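Side-chain contact in titin (Homo sapiens, PDB 5JDD), which serves as a giant elastic spring and scaffold of the muscle sarcomere, its I-band built largely from tandem immunoglobulin domains: residues F23-S28 with L80-K85. Numbering follows the deposited sequence.
Sequences FEVSVS and LECKAK
The ring of F23 meets strand 80-85 in two ways: the backbone O of K85 lies at its edge, in the ring plane and 3.8 Å from CE1, while the methyl CB of A84 approaches obliquely, 3.7 Å from the same CE1. A chi1 of -69° sets CG opposite the carbonyl carbon and swings the ring toward A84 and K85. Two residues further along, V25 makes the next inward contact. Its CG2, anti to the backbone N, extends to SG of C82 at 3.8 Å, an apolar contact of a thiol sulfur with a methyl branch. The alternation of the strands turns F23 and V25 inward, against A84 and C82, and gives K83 and K85 to the outer side.

The two strands run nearly antiparallel (157°), and the axes of segments 23-27 and 80-85 come within 9.0 Å, the spacing of facing sheets rather than of paired neighbours; they so exemplify the core of an I-set immunoglobulin beta-sandwich. Y73 adds a second ring against F23, and A75 touches both V25 and C82. Strand 21-27 lies between 6-8 and 57-62 in one sheet; strand 80-89 lies between 13-16 and 71-77 in the other.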
loop_
_atom_site.group_PDB
_atom_site.type_symbol
_atom_site.label_atom_id
_atom_site.label_comp_id
_atom_site.label_asym_id
_atom_site.label_seq_id
_atom_site.Cartn_x
_atom_site.Cartn_y
_atom_site.Cartn_z
ATOM N N PHE A 23 -28.640 11.207 20.895
ATOM C CA PHE A 23 -28.691 12.358 21.784
ATOM C C PHE A 23 -29.753 12.060 22.827
ATOM O O PHE A 23 -30.730 11.357 22.538
ATOM C CB PHE A 23 -29.083 13.617 21.012
ATOM C CG PHE A 23 -28.036 14.095 20.045
ATOM C CD1 PHE A 23 -26.924 14.793 20.498
ATOM C CD2 PHE A 23 -28.156 13.850 18.680
ATOM C CE1 PHE A 23 -25.947 15.238 19.611
ATOM C CE2 PHE A 23 -27.186 14.299 17.787
ATOM C CZ PHE A 23 -26.082 14.992 18.252
ATOM N N GLU A 24 -29.580 12.586 24.035
ATOM C CA GLU A 24 -30.487 12.271 25.134
ATOM C C GLU A 24 -30.797 13.509 25.955
ATOM O O GLU A 24 -29.885 14.256 26.315
ATOM C CB GLU A 24 -29.835 11.225 26.034
ATOM C CG GLU A 24 -30.742 10.642 27.084
ATOM C CD GLU A 24 -30.231 9.307 27.582
ATOM O OE1 GLU A 24 -30.383 8.301 26.858
ATOM O OE2 GLU A 24 -29.660 9.265 28.689
ATOM N N VAL A 25 -32.077 13.724 26.253
ATOM C CA VAL A 25 -32.465 14.760 27.210
ATOM C C VAL A 25 -33.310 14.116 28.301
ATOM O O VAL A 25 -34.136 13.241 28.012
ATOM C CB VAL A 25 -33.205 15.941 26.519
ATOM C CG1 VAL A 25 -34.458 15.462 25.802
ATOM C CG2 VAL A 25 -33.540 17.053 27.511
ATOM N N SER A 26 -33.073 14.489 29.556
ATOM C CA SER A 26 -33.915 13.991 30.638
ATOM C C SER A 26 -34.600 15.142 31.342
ATOM O O SER A 26 -34.046 16.250 31.460
ATOM C CB SER A 26 -33.129 13.126 31.625
ATOM O OG SER A 26 -32.529 13.912 32.641
ATOM N N VAL A 27 -35.812 14.879 31.807
ATOM C CA VAL A 27 -36.626 15.916 32.421
ATOM C C VAL A 27 -37.098 15.499 33.809
ATOM O O VAL A 27 -36.818 14.383 34.263
ATOM C CB VAL A 27 -37.829 16.297 31.512
ATOM C CG1 VAL A 27 -37.327 16.898 30.218
ATOM C CG2 VAL A 27 -38.708 15.076 31.199
ATOM N N SER A 28 -37.812 16.393 34.479
ATOM C CA SER A 28 -38.190 16.171 35.869
ATOM C C SER A 28 -39.459 15.345 36.024
ATOM O O SER A 28 -39.730 14.821 37.111
ATOM C CB SER A 28 -38.380 17.512 36.569
ATOM O OG SER A 28 -39.291 18.326 35.852
ATOM N N LEU A 80 -38.787 25.241 26.744
ATOM C CA LEU A 80 -37.384 24.992 27.066
ATOM C C LEU A 80 -36.713 24.321 25.883
ATOM O O LEU A 80 -37.290 23.430 25.256
ATOM C CB LEU A 80 -37.256 24.088 28.295
ATOM C CG LEU A 80 -37.989 24.539 29.559
ATOM C CD1 LEU A 80 -38.022 23.404 30.569
ATOM C CD2 LEU A 80 -37.328 25.768 30.159
ATOM N N GLU A 81 -35.497 24.754 25.574
ATOM C CA GLU A 81 -34.730 24.143 24.497
ATOM C C GLU A 81 -33.327 23.827 24.967
ATOM O O GLU A 81 -32.803 24.463 25.884
ATOM C CB GLU A 81 -34.666 25.063 23.279
ATOM C CG GLU A 81 -36.016 25.491 22.741
ATOM C CD GLU A 81 -35.891 26.386 21.527
ATOM O OE1 GLU A 81 -34.764 26.504 20.996
ATOM O OE2 GLU A 81 -36.919 26.971 21.110
ATOM N N CYS A 82 -32.722 22.833 24.329
ATOM C CA CYS A 82 -31.308 22.547 24.525
ATOM C C CYS A 82 -30.737 21.978 23.236
ATOM O O CYS A 82 -31.441 21.326 22.460
ATOM C CB CYS A 82 -31.071 21.598 25.707
ATOM S SG CYS A 82 -32.111 20.124 25.729
ATOM N N LYS A 83 -29.459 22.240 23.008
ATOM C CA LYS A 83 -28.833 21.925 21.740
ATOM C C LYS A 83 -27.537 21.163 21.936
ATOM O O LYS A 83 -26.844 21.335 22.941
ATOM C CB LYS A 83 -28.527 23.215 20.976
ATOM C CG LYS A 83 -29.746 23.990 20.529
ATOM C CD LYS A 83 -29.349 25.373 20.036
ATOM C CE LYS A 83 -30.576 26.212 19.684
ATOM N NZ LYS A 83 -31.280 25.698 18.473
ATOM N N ALA A 84 -27.217 20.321 20.960
ATOM C CA ALA A 84 -25.918 19.657 20.896
ATOM C C ALA A 84 -25.565 19.398 19.441
ATOM O O ALA A 84 -26.430 19.453 18.565
ATOM C CB ALA A 84 -25.932 18.352 21.687
ATOM N N LYS A 85 -24.297 19.099 19.178
ATOM C CA LYS A 85 -23.858 18.911 17.805
ATOM C C LYS A 85 -23.346 17.518 17.537
ATOM O O LYS A 85 -22.749 16.887 18.413
ATOM C CB LYS A 85 -22.769 19.925 17.445
ATOM C CG LYS A 85 -23.284 21.350 17.387
ATOM C CD LYS A 85 -22.161 22.354 17.180
ATOM C CE LYS A 85 -22.741 23.752 17.068
ATOM N NZ LYS A 85 -21.654 24.773 16.966
#